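Local coordinates for sulfur oxidation protein soxB (Thermus thermophilus, PDB 2WDD) that hydrolyses sulfur-sulfur bonds, probably that of a cysteine S-thiosulfonate in the Sox sulfur-oxidation pathway, at a two-manganese centre, at residues A29-F34 / A257-S262; D113-V118 / G123-L128; R203-G208 / L212-A217; W301-S306 / M313-K318. All coordinates share one frame; numbering follows the deposited sequence.

From the N terminus, strand 29-34 opens the longest of the four loops, which interaction 1 closes only when the chain returns as strand 257-262. Two short-range contacts fall within that loop, one after the other: interaction 2, where helix 104-120 turns back along strand 124-129, and interaction 3, the hairpin of strands 202-207 and 210-217. Interaction 4, between 301-306 and 313-318, follows once the large loop has closed, so no two contacts cross. Interactions 1 and 4 join the two facing sheets of the metal-binding part of the fold; interaction 2 fastens a helix onto one of these sheets, and interaction 3 builds the border of the other.

Interaction 1: A29-F34 / A257-S262; sequences ATLLYF and AVVLLS
Leu31 lies opposite Val259 and Tyr33 opposite Leu261 across two strands that run in the same direction, yet are too far apart to share backbone bonds: the CA atoms of Leu31 and Val259 are 10.0 Å apart, and those of Tyr33 and Leu261 9.2 Å. No hydrogen bond passes directly between the segments; the contact is made by side chains and one water. Leu31 and Val259 meet tip to tip, with CD1 of Leu31 4.1 Å from CG1 of Val259 and Val259 CG2 almost as near; the valine is modelled in two conformers, so the exact fit is uncertain. This spacing is that of a beta sandwich. Strand 29-34 pairs with 124-129 and 311-320 in one sheet, strand 257-262 with 210-217 and 281-284 in the other, and the layered core is that of the metallophosphatase-like domain in the 5'-nucleotidase family. Further along, Tyr33 has CG anti to the backbone N (chi1 167°), which sends its ring across the gap toward Leu261. Leu261 reaches the ring by its CD1 end, which approaches obliquely and lies 3.8 Å from Tyr33 CE1. Beyond the ring, one water spans the remaining distance: it is 2.7 Å from Tyr33 OH and donates to Ser262 O, also at 2.7 Å. Ser262 OG is occupied elsewhere, by Asp269 and the backbone of Asn264. Both strands lead into the metal site, for Asp36 and His263 are manganese ligands just past their ends, and the side chain of Tyr33 lies about 6 Å from that of Asp36.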
loop_
_atom_site.group_PDB
_atom_site.type_symbol
_atom_site.label_atom_id
_atom_site.label_comp_id
_atom_site.label_asym_id
_atom_site.label_seq_id
_atom_site.Cartn_x
_atom_site.Cartn_y
_atom_site.Cartn_z
ATOM N N ALA A 29 16.186 -17.826 14.022
ATOM C CA ALA A 29 14.967 -17.846 13.224
ATOM C C ALA A 29 15.051 -16.820 12.116
ATOM O O ALA A 29 15.684 -15.774 12.265
ATOM C CB ALA A 29 13.758 -17.552 14.106
ATOM N N THR A 30 14.388 -17.113 11.011
ATOM C CA THR A 30 14.361 -16.180 9.904
ATOM C C THR A 30 12.927 -15.930 9.513
ATOM O O THR A 30 12.168 -16.871 9.298
ATOM C CB THR A 30 15.141 -16.691 8.702
ATOM O OG1 THR A 30 16.523 -16.826 9.062
ATOM C CG2 THR A 30 15.010 -15.707 7.526
ATOM N N LEU A 31 12.576 -14.654 9.383
ATOM C CA LEU A 31 11.246 -14.270 8.925
ATOM C C LEU A 31 11.396 -13.741 7.497
ATOM O O LEU A 31 12.271 -12.912 7.211
ATOM C CB LEU A 31 10.638 -13.197 9.835
ATOM C CG LEU A 31 10.677 -13.454 11.348
ATOM C CD1 LEU A 31 10.030 -12.315 12.100
ATOM C CD2 LEU A 31 9.990 -14.782 11.675
ATOM N N LEU A 32 10.589 -14.279 6.588
ATOM C CA LEU A 32 10.572 -13.853 5.189
ATOM C C LEU A 32 9.240 -13.127 5.075
ATOM O O LEU A 32 8.173 -13.743 5.135
ATOM C CB LEU A 32 10.652 -15.046 4.241
ATOM C CG LEU A 32 11.934 -15.870 4.481
ATOM C CD1 LEU A 32 11.964 -17.143 3.625
ATOM C CD2 LEU A 32 13.192 -15.014 4.247
ATOM N N TYR A 33 9.321 -11.803 5.027
ATOM C CA TYR A 33 8.154 -10.947 5.121
ATOM C C TYR A 33 7.901 -10.081 3.895
ATOM O O TYR A 33 8.805 -9.433 3.379
ATOM C CB TYR A 33 8.373 -10.044 6.344
ATOM C CG TYR A 33 7.439 -8.871 6.479
ATOM C CD1 TYR A 33 6.062 -9.057 6.525
ATOM C CD2 TYR A 33 7.941 -7.573 6.669
ATOM C CE1 TYR A 33 5.199 -7.976 6.676
ATOM C CE2 TYR A 33 7.085 -6.491 6.826
ATOM C CZ TYR A 33 5.715 -6.704 6.838
ATOM O OH TYR A 33 4.861 -5.632 6.973
ATOM N N PHE A 34 6.653 -10.059 3.450
ATOM C CA PHE A 34 6.247 -9.152 2.381
ATOM C C PHE A 34 4.856 -8.671 2.760
ATOM O O PHE A 34 4.176 -9.300 3.569
ATOM C CB PHE A 34 6.255 -9.821 1.006
ATOM C CG PHE A 34 5.242 -10.919 0.859
ATOM C CD1 PHE A 34 4.003 -10.675 0.278
ATOM C CD2 PHE A 34 5.523 -12.198 1.321
ATOM C CE1 PHE A 34 3.064 -11.700 0.148
ATOM C CE2 PHE A 34 4.580 -13.219 1.213
ATOM C CZ PHE A 34 3.356 -12.970 0.603
ATOM N N ALA A 257 10.082 -14.299 22.662
ATOM C CA ALA A 257 10.077 -13.086 21.848
ATOM C C ALA A 257 8.719 -12.907 21.201
ATOM O O ALA A 257 8.022 -13.883 20.945
ATOM C CB ALA A 257 11.160 -13.155 20.783
ATOM N N VAL A 258 8.355 -11.658 20.936
ATOM C CA VAL A 258 7.053 -11.359 20.354
ATOM C C VAL A 258 7.187 -10.471 19.123
ATOM O O VAL A 258 7.797 -9.407 19.180
ATOM C CB VAL A 258 6.123 -10.713 21.405
ATOM C CG1 VAL A 258 4.799 -10.252 20.763
ATOM C CG2 VAL A 258 5.854 -11.689 22.554
ATOM N N VAL A 259 6.620 -10.928 18.016
ATOM C CA VAL A 259 6.635 -10.187 16.758
ATOM C C VAL A 259 5.196 -9.801 16.437
ATOM O O VAL A 259 4.322 -10.666 16.438
ATOM C CB VAL A 259 7.194 -11.060 15.611
ATOM C CG1 VAL A 259 7.190 -10.285 14.279
ATOM C CG2 VAL A 259 8.589 -11.582 15.953
ATOM N N LEU A 260 4.955 -8.524 16.146
ATOM C CA LEU A 260 3.616 -8.087 15.751
ATOM C C LEU A 260 3.593 -7.953 14.226
ATOM O O LEU A 260 4.329 -7.148 13.681
ATOM C CB LEU A 260 3.253 -6.735 16.384
ATOM C CG LEU A 260 1.883 -6.173 15.962
ATOM C CD1 LEU A 260 0.759 -7.037 16.548
ATOM C CD2 LEU A 260 1.726 -4.735 16.403
ATOM N N LEU A 261 2.785 -8.775 13.551
ATOM C CA LEU A 261 2.598 -8.721 12.095
ATOM C C LEU A 261 1.428 -7.754 11.953
ATOM O O LEU A 261 0.288 -8.094 12.275
ATOM C CB LEU A 261 2.187 -10.101 11.565
ATOM C CG LEU A 261 1.926 -10.265 10.066
ATOM C CD1 LEU A 261 3.136 -9.848 9.237
ATOM C CD2 LEU A 261 1.563 -11.715 9.785
ATOM N N SER A 262 1.744 -6.513 11.601
ATOM C CA SER A 262 0.782 -5.423 11.645
ATOM C C SER A 262 0.306 -4.837 10.330
ATOM O O SER A 262 1.077 -4.689 9.373
ATOM C CB SER A 262 1.441 -4.271 12.411
ATOM O OG SER A 262 0.533 -3.215 12.658
HETATM O O HOH W 1 2.664 -6.531 8.167
#

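Interaction 2: D113-V118 / G123-L128; sequences DQKARV and GKALVL
Val118 and Lys115 hold the CB of Ala125 between them, from two successive turns of the helix. In Val118, CG1 is anti to the backbone N (chi1 168°), which swings it out over the start of the strand, where it rests 3.7 Å from Lys124 N and 4.0 Å from Ala125 CB. CG of Lys115 is likewise anti to the backbone N (chi1 -169°), and the extended chain runs across the strand, nearly at right angles to it: CG is 4.0 Å from Ala125 CB, CD passes Val127 CG2, and NZ donates a hydrogen bond to a water, which in turn donates one to Ala125 O. At the turn, Gly123 N donates a hydrogen bond to Val118 O at 2.8 Å. On another side of the helix, Asp113 OD2 accepts from Gln114 NE2, nearly along the C-O axis, and from Arg117 NE, a 2.7 Å salt bridge from above the carboxylate plane; Gln114 OE1 accepts from Arg314. Helix and strand run nearly antiparallel, their axes 7.9 Å apart at closest. Since strand 124-129 lies beside strand 29-34 and parallel to it, the pair forms the second half of a beta-alpha-beta crossover.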
loop_
_atom_site.group_PDB
_atom_site.type_symbol
_atom_site.label_atom_id
_atom_site.label_comp_id
_atom_site.label_asym_id
_atom_site.label_seq_id
_atom_site.Cartn_x
_atom_site.Cartn_y
_atom_site.Cartn_z
ATOM N N ASP A 113 14.090 -19.719 -2.472
ATOM C CA ASP A 113 15.550 -19.691 -2.429
ATOM C C ASP A 113 16.005 -19.449 -0.993
ATOM O O ASP A 113 16.805 -20.202 -0.437
ATOM C CB ASP A 113 16.078 -18.580 -3.340
ATOM C CG ASP A 113 17.586 -18.422 -3.262
ATOM O OD1 ASP A 113 18.294 -19.221 -3.907
ATOM O OD2 ASP A 113 18.058 -17.463 -2.616
ATOM N N GLN A 114 15.452 -18.412 -0.378
ATOM C CA GLN A 114 15.837 -18.055 0.975
ATOM C C GLN A 114 15.451 -19.087 2.017
ATOM O O GLN A 114 16.234 -19.391 2.924
ATOM C CB GLN A 114 15.293 -16.669 1.326
ATOM C CG GLN A 114 15.842 -15.595 0.404
ATOM C CD GLN A 114 17.325 -15.367 0.620
ATOM O OE1 GLN A 114 17.744 -15.026 1.723
ATOM N NE2 GLN A 114 18.121 -15.509 -0.440
ATOM N N LYS A 115 14.247 -19.629 1.896
ATOM C CA LYS A 115 13.793 -20.629 2.853
ATOM C C LYS A 115 14.666 -21.881 2.777
ATOM O O LYS A 115 15.020 -22.451 3.806
ATOM C CB LYS A 115 12.324 -20.995 2.614
ATOM C CG LYS A 115 11.719 -21.824 3.738
ATOM C CD LYS A 115 10.202 -21.886 3.636
ATOM C CE LYS A 115 9.637 -22.936 4.580
ATOM N NZ LYS A 115 8.180 -23.145 4.355
ATOM N N ALA A 116 15.009 -22.300 1.562
ATOM C CA ALA A 116 15.847 -23.489 1.374
ATOM C C ALA A 116 17.211 -23.255 2.011
ATOM O O ALA A 116 17.754 -24.124 2.696
ATOM C CB ALA A 116 16.000 -23.801 -0.110
ATOM N N ARG A 117 17.759 -22.070 1.770
ATOM C CA ARG A 117 19.055 -21.706 2.326
ATOM C C ARG A 117 19.022 -21.816 3.844
ATOM O O ARG A 117 19.916 -22.416 4.446
ATOM C CB ARG A 117 19.442 -20.283 1.922
ATOM C CG ARG A 117 19.852 -20.123 0.469
ATOM C CD ARG A 117 20.116 -18.659 0.153
ATOM N NE ARG A 117 20.178 -18.400 -1.281
ATOM C CZ ARG A 117 21.272 -17.990 -1.916
ATOM N NH1 ARG A 117 22.398 -17.799 -1.242
ATOM N NH2 ARG A 117 21.241 -17.772 -3.224
ATOM N N VAL A 118 17.995 -21.239 4.459
ATOM C CA VAL A 118 17.837 -21.262 5.911
ATOM C C VAL A 118 17.686 -22.665 6.485
ATOM O O VAL A 118 18.254 -22.983 7.531
ATOM C CB VAL A 118 16.676 -20.352 6.362
ATOM C CG1 VAL A 118 16.320 -20.613 7.820
ATOM C CG2 VAL A 118 17.034 -18.887 6.138
ATOM N N GLY A 123 18.275 -23.962 10.120
ATOM C CA GLY A 123 17.506 -22.866 10.679
ATOM C C GLY A 123 16.008 -23.059 10.535
ATOM O O GLY A 123 15.552 -24.037 9.947
ATOM N N LYS A 124 15.246 -22.117 11.081
ATOM C CA LYS A 124 13.785 -22.163 11.042
ATOM C C LYS A 124 13.258 -20.904 10.354
ATOM O O LYS A 124 13.525 -19.795 10.810
ATOM C CB LYS A 124 13.240 -22.215 12.468
ATOM C CG LYS A 124 11.767 -21.874 12.587
ATOM C CD LYS A 124 10.908 -23.113 12.441
ATOM C CE LYS A 124 9.518 -22.891 13.011
ATOM N NZ LYS A 124 8.525 -23.785 12.359
ATOM N N ALA A 125 12.493 -21.076 9.277
ATOM C CA ALA A 125 11.955 -19.933 8.546
ATOM C C ALA A 125 10.430 -19.860 8.547
ATOM O O ALA A 125 9.742 -20.879 8.450
ATOM C CB ALA A 125 12.478 -19.921 7.129
ATOM N N LEU A 126 9.914 -18.638 8.638
ATOM C CA LEU A 126 8.478 -18.406 8.594
ATOM C C LEU A 126 8.214 -17.397 7.495
ATOM O O LEU A 126 8.976 -16.438 7.342
ATOM C CB LEU A 126 7.971 -17.840 9.924
ATOM C CG LEU A 126 7.967 -18.790 11.122
ATOM C CD1 LEU A 126 7.574 -18.024 12.392
ATOM C CD2 LEU A 126 7.013 -19.970 10.871
ATOM N N VAL A 127 7.166 -17.650 6.711
ATOM C CA VAL A 127 6.759 -16.765 5.629
ATOM C C VAL A 127 5.553 -15.989 6.139
ATOM O O VAL A 127 4.504 -16.573 6.447
ATOM C CB VAL A 127 6.440 -17.559 4.352
ATOM C CG1 VAL A 127 5.964 -16.608 3.252
ATOM C CG2 VAL A 127 7.674 -18.338 3.878
ATOM N N LEU A 128 5.713 -14.675 6.252
ATOM C CA LEU A 128 4.673 -13.837 6.834
ATOM C C LEU A 128 4.216 -12.806 5.836
ATOM O O LEU A 128 5.038 -12.108 5.242
ATOM C CB LEU A 128 5.222 -13.132 8.066
ATOM C CG LEU A 128 5.760 -14.102 9.125
ATOM C CD1 LEU A 128 6.344 -13.320 10.280
ATOM C CD2 LEU A 128 4.642 -15.031 9.602
HETATM O O HOH W 2 7.791 -21.415 6.628
#

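Interaction 3: R203-G208 / L212-A217; sequences RIHRVG and LAVVGA
The imidazole of His205 has the carbonyl oxygen of Leu212 at its edge, near the ring plane, while the CG2 methyl of Val214 comes in obliquely, 4.2 Å from His205 CD2. The NE2 of the His205 ring is hydrogen-bonded to His159 NE2, outside the two strands, and the two rings meet at about 75°. With CG beside the backbone N (chi1 -69°), the ring stands on the sheet face that also carries Leu212 and Val214. The guanidinium of Arg203, in the conformer given, leads away from the opposing strand, to a salt bridge with Glu183.

Beneath these groups the backbones are joined by two pairs of bonds. Arg203 N reaches Val214 O at 3.0 Å and Val214 N reaches Arg203 O at 2.9 Å; His205 and Leu212 repeat the exchange, and the bond from Leu212 N to His205 O is nearly straight at 175°. Between these hydrogen-bonded pairs lies the non-hydrogen-bonded pair Ile204 and Ala213, on the other face, where Ile204 CG1 sits 3.9 Å from Ala213 CB. Nearer the turn, Val207 CG2 touches Leu212 CB at 4.2 Å, and Leu212 reaches on to Leu31 in the facing sheet. Antiparallel neighbours joined by a short connection form a beta hairpin; here strand 202-207 is the border of its sheet, and strand 210-217 continues the sheet inward to strand 257-262.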
loop_
_atom_site.group_PDB
_atom_site.type_symbol
_atom_site.label_atom_id
_atom_site.label_comp_id
_atom_site.label_asym_id
_atom_site.label_seq_id
_atom_site.Cartn_x
_atom_site.Cartn_y
_atom_site.Cartn_z
ATOM N N ARG A 203 0.157 -16.873 17.334
ATOM C CA ARG A 203 0.583 -18.267 17.255
ATOM C C ARG A 203 2.026 -18.333 17.737
ATOM O O ARG A 203 2.847 -17.525 17.321
ATOM C CB ARG A 203 0.491 -18.815 15.834
ATOM C CG ARG A 203 0.982 -20.261 15.702
ATOM C CD ARG A 203 0.135 -21.223 16.539
ATOM N NE ARG A 203 -1.283 -20.936 16.353
ATOM C CZ ARG A 203 -2.204 -21.002 17.309
ATOM N NH1 ARG A 203 -1.885 -21.421 18.526
ATOM N NH2 ARG A 203 -3.459 -20.688 17.030
ATOM N N ILE A 204 2.334 -19.298 18.601
ATOM C CA ILE A 204 3.700 -19.478 19.082
ATOM C C ILE A 204 4.373 -20.563 18.263
ATOM O O ILE A 204 3.798 -21.629 18.025
ATOM C CB ILE A 204 3.754 -19.784 20.591
ATOM C CG1 ILE A 204 3.263 -18.582 21.398
ATOM C CG2 ILE A 204 5.187 -20.151 21.011
ATOM C CD1 ILE A 204 2.990 -18.894 22.858
ATOM N N HIS A 205 5.586 -20.274 17.805
ATOM C CA HIS A 205 6.350 -21.199 16.987
ATOM C C HIS A 205 7.643 -21.591 17.682
ATOM O O HIS A 205 8.318 -20.752 18.265
ATOM C CB HIS A 205 6.716 -20.535 15.666
ATOM C CG HIS A 205 5.544 -20.309 14.765
ATOM N ND1 HIS A 205 5.142 -21.231 13.822
ATOM C CD2 HIS A 205 4.696 -19.258 14.653
ATOM C CE1 HIS A 205 4.079 -20.768 13.185
ATOM N NE2 HIS A 205 3.787 -19.576 13.674
ATOM N N ARG A 206 8.005 -22.865 17.572
ATOM C CA ARG A 206 9.248 -23.338 18.153
ATOM C C ARG A 206 10.395 -22.922 17.245
ATOM O O ARG A 206 10.366 -23.159 16.037
ATOM C CB ARG A 206 9.227 -24.861 18.302
ATOM C CG ARG A 206 8.483 -25.350 19.533
ATOM C CD ARG A 206 9.052 -26.671 20.039
ATOM N NE ARG A 206 8.607 -27.806 19.235
ATOM C CZ ARG A 206 9.079 -29.043 19.357
ATOM N NH1 ARG A 206 8.612 -30.012 18.580
ATOM N NH2 ARG A 206 10.016 -29.315 20.255
ATOM N N VAL A 207 11.397 -22.284 17.836
ATOM C CA VAL A 207 12.586 -21.855 17.112
ATOM C C VAL A 207 13.754 -22.424 17.899
ATOM O O VAL A 207 14.327 -21.746 18.749
ATOM C CB VAL A 207 12.679 -20.317 17.040
ATOM C CG1 VAL A 207 14.097 -19.889 16.694
ATOM C CG2 VAL A 207 11.690 -19.769 16.029
ATOM N N GLY A 208 14.049 -23.701 17.676
ATOM C CA GLY A 208 15.090 -24.365 18.433
ATOM C C GLY A 208 14.636 -24.487 19.873
ATOM O O GLY A 208 13.579 -25.052 20.157
ATOM N N LEU A 212 8.788 -18.298 19.728
ATOM C CA LEU A 212 8.526 -16.985 19.146
ATOM C C LEU A 212 7.045 -16.851 18.849
ATOM O O LEU A 212 6.491 -17.661 18.115
ATOM C CB LEU A 212 9.298 -16.850 17.834
ATOM C CG LEU A 212 9.163 -15.554 17.027
ATOM C CD1 LEU A 212 9.800 -14.399 17.778
ATOM C CD2 LEU A 212 9.824 -15.719 15.662
ATOM N N ALA A 213 6.426 -15.807 19.382
ATOM C CA ALA A 213 5.010 -15.542 19.112
ATOM C C ALA A 213 4.877 -14.547 17.956
ATOM O O ALA A 213 5.558 -13.523 17.939
ATOM C CB ALA A 213 4.331 -14.956 20.345
ATOM N N VAL A 214 3.949 -14.829 17.042
ATOM C CA VAL A 214 3.596 -13.903 15.963
ATOM C C VAL A 214 2.175 -13.460 16.321
ATOM O O VAL A 214 1.252 -14.286 16.361
ATOM C CB VAL A 214 3.601 -14.576 14.580
ATOM C CG1 VAL A 214 3.130 -13.589 13.482
ATOM C CG2 VAL A 214 4.983 -15.101 14.227
ATOM N N VAL A 215 2.018 -12.182 16.649
ATOM C CA VAL A 215 0.717 -11.605 16.986
ATOM C C VAL A 215 0.259 -10.852 15.744
ATOM O O VAL A 215 1.074 -10.213 15.083
ATOM C CB VAL A 215 0.833 -10.627 18.180
ATOM C CG1 VAL A 215 -0.529 -10.011 18.539
ATOM C CG2 VAL A 215 1.484 -11.319 19.385
ATOM N N GLY A 216 -1.022 -10.934 15.402
ATOM C CA GLY A 216 -1.515 -10.217 14.240
ATOM C C GLY A 216 -2.409 -9.033 14.562
ATOM O O GLY A 216 -3.195 -9.051 15.510
ATOM N N ALA A 217 -2.309 -7.998 13.737
ATOM C CA ALA A 217 -3.176 -6.827 13.861
ATOM C C ALA A 217 -3.645 -6.402 12.480
ATOM O O ALA A 217 -2.831 -6.173 11.588
ATOM C CB ALA A 217 -2.466 -5.676 14.549
#

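Interaction 4: W301-S306 / M313-K318; sequences WIVAGS and MRVDLK
Met313 reaches from its strand toward Val303 and the turn that follows it, and the atoms of its side chain from CG to CE touch the other segment in turn. CB points at the opposing segment, and chi1, at -96°, lies off the staggered positions. CG then lies 3.8 Å from Val303 CG1 and 3.6 Å from Ala304 O. Two further bends, chi2 54° and chi3 65°, fold the chain back on itself, so that SD passes Ala304 O and the CE methyl ends against the backbone of the turn, 3.4 Å from Gly305 O. The same methyl is 4.0 Å from Ser306 CB. Next along, Val303 CG1 also touches Val315 CG2, at 4.2 Å, the two valines lying alongside each other and pointing opposite ways. The contact is thus buried packing without a hydrogen bond across it. The strand axes are 8.9 Å apart at closest, the spacing of strands in facing sheets and too far for backbone pairing: strand 300-304 belongs to one sheet of the beta sandwich and strand 311-320 to the other, the chain having crossed between layers. On the far face of strand 311-320, Arg314 points away from Val303 and forms a salt bridge with Asp316 in its own strand. Arg314 NE meets the syn lone pair of Asp316 OD1 at 2.9 Å, in the guanidinium plane; Asp316 also takes Thr30 OG1 and a salt bridge from Arg328. Toward the metal site, the side chain of Ser306 lies about 6 Å from that of His288, a manganese ligand, while Met313 also packs on Tyr33.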
loop_
_atom_site.group_PDB
_atom_site.type_symbol
_atom_site.label_atom_id
_atom_site.label_comp_id
_atom_site.label_asym_id
_atom_site.label_seq_id
_atom_site.Cartn_x
_atom_site.Cartn_y
_atom_site.Cartn_z
ATOM N N TRP A 301 11.985 -2.999 17.506
ATOM C CA TRP A 301 12.517 -2.786 16.158
ATOM C C TRP A 301 11.312 -2.812 15.213
ATOM O O TRP A 301 10.422 -3.645 15.378
ATOM C CB TRP A 301 13.445 -3.929 15.747
ATOM C CG TRP A 301 14.752 -3.912 16.474
ATOM C CD1 TRP A 301 15.167 -4.791 17.432
ATOM C CD2 TRP A 301 15.804 -2.954 16.320
ATOM N NE1 TRP A 301 16.420 -4.438 17.881
ATOM C CE2 TRP A 301 16.838 -3.324 17.205
ATOM C CE3 TRP A 301 15.978 -1.828 15.515
ATOM C CZ2 TRP A 301 18.020 -2.589 17.325
ATOM C CZ3 TRP A 301 17.162 -1.107 15.623
ATOM C CH2 TRP A 301 18.162 -1.491 16.524
ATOM N N ILE A 302 11.327 -1.967 14.187
ATOM C CA ILE A 302 10.240 -1.919 13.202
ATOM C C ILE A 302 10.810 -2.105 11.799
ATOM O O ILE A 302 11.793 -1.445 11.424
ATOM C CB ILE A 302 9.483 -0.587 13.307
ATOM C CG1 ILE A 302 8.853 -0.451 14.700
ATOM C CG2 ILE A 302 8.392 -0.497 12.229
ATOM C CD1 ILE A 302 8.148 0.878 14.931
ATOM N N VAL A 303 10.228 -3.035 11.043
ATOM C CA VAL A 303 10.640 -3.296 9.665
ATOM C C VAL A 303 9.389 -3.204 8.791
ATOM O O VAL A 303 8.403 -3.890 9.050
ATOM C CB VAL A 303 11.286 -4.681 9.538
ATOM C CG1 VAL A 303 11.538 -5.043 8.082
ATOM C CG2 VAL A 303 12.578 -4.725 10.364
ATOM N N ALA A 304 9.435 -2.366 7.757
ATOM C CA ALA A 304 8.291 -2.171 6.863
ATOM C C ALA A 304 8.190 -3.251 5.792
ATOM O O ALA A 304 9.198 -3.816 5.371
ATOM C CB ALA A 304 8.354 -0.794 6.213
ATOM N N GLY A 305 6.976 -3.470 5.286
ATOM C CA GLY A 305 6.731 -4.512 4.290
ATOM C C GLY A 305 6.725 -4.152 2.811
ATOM O O GLY A 305 6.503 -5.026 1.963
ATOM N N SER A 306 7.019 -2.891 2.495
ATOM C CA SER A 306 7.026 -2.413 1.116
ATOM C C SER A 306 5.674 -2.664 0.446
ATOM O O SER A 306 4.622 -2.578 1.102
ATOM C CB SER A 306 8.202 -2.996 0.312
ATOM O OG SER A 306 8.342 -2.318 -0.931
ATOM N N MET A 313 11.483 -8.934 2.627
ATOM C CA MET A 313 12.304 -8.524 3.753
ATOM C C MET A 313 12.744 -9.759 4.511
ATOM O O MET A 313 11.906 -10.521 5.000
ATOM C CB MET A 313 11.539 -7.592 4.690
ATOM C CG MET A 313 11.809 -6.123 4.407
ATOM S SD MET A 313 11.520 -5.637 2.703
ATOM C CE MET A 313 9.714 -5.919 2.588
ATOM N N ARG A 314 14.056 -9.971 4.599
ATOM C CA ARG A 314 14.563 -11.110 5.342
ATOM C C ARG A 314 15.039 -10.608 6.690
ATOM O O ARG A 314 15.917 -9.739 6.768
ATOM C CB ARG A 314 15.699 -11.818 4.610
ATOM C CG ARG A 314 16.313 -12.941 5.458
ATOM C CD ARG A 314 17.313 -13.808 4.694
ATOM N NE ARG A 314 18.058 -14.630 5.651
ATOM C CZ ARG A 314 18.930 -15.576 5.321
ATOM N NH1 ARG A 314 19.157 -15.862 4.050
ATOM N NH2 ARG A 314 19.572 -16.237 6.275
ATOM N N VAL A 315 14.410 -11.101 7.749
ATOM C CA VAL A 315 14.747 -10.669 9.097
ATOM C C VAL A 315 15.232 -11.863 9.906
ATOM O O VAL A 315 14.443 -12.740 10.257
ATOM C CB VAL A 315 13.563 -9.992 9.799
ATOM C CG1 VAL A 315 13.987 -9.420 11.155
ATOM C CG2 VAL A 315 12.963 -8.893 8.912
ATOM N N ASP A 316 16.531 -11.888 10.200
ATOM C CA ASP A 316 17.127 -12.987 10.962
ATOM C C ASP A 316 17.242 -12.564 12.405
ATOM O O ASP A 316 17.700 -11.469 12.696
ATOM C CB ASP A 316 18.501 -13.343 10.403
ATOM C CG ASP A 316 18.459 -13.649 8.926
ATOM O OD1 ASP A 316 17.741 -14.594 8.554
ATOM O OD2 ASP A 316 19.128 -12.943 8.136
ATOM N N LEU A 317 16.742 -13.403 13.307
ATOM C CA LEU A 317 16.710 -13.075 14.718
ATOM C C LEU A 317 17.593 -13.936 15.608
ATOM O O LEU A 317 17.503 -15.170 15.585
ATOM C CB LEU A 317 15.282 -13.196 15.258
ATOM C CG LEU A 317 14.183 -12.485 14.466
ATOM C CD1 LEU A 317 12.803 -12.810 15.040
ATOM C CD2 LEU A 317 14.447 -10.985 14.460
ATOM N N LYS A 318 18.378 -13.278 16.458
ATOM C CA LYS A 318 19.112 -13.982 17.499
ATOM C C LYS A 318 18.233 -13.761 18.724
ATOM O O LYS A 318 18.057 -12.629 19.176
ATOM C CB LYS A 318 20.466 -13.325 17.759
ATOM C CG LYS A 318 21.581 -13.887 16.939
ATOM C CD LYS A 318 22.891 -13.259 17.371
ATOM C CE LYS A 318 24.062 -13.858 16.630
ATOM N NZ LYS A 318 25.319 -13.152 17.013
#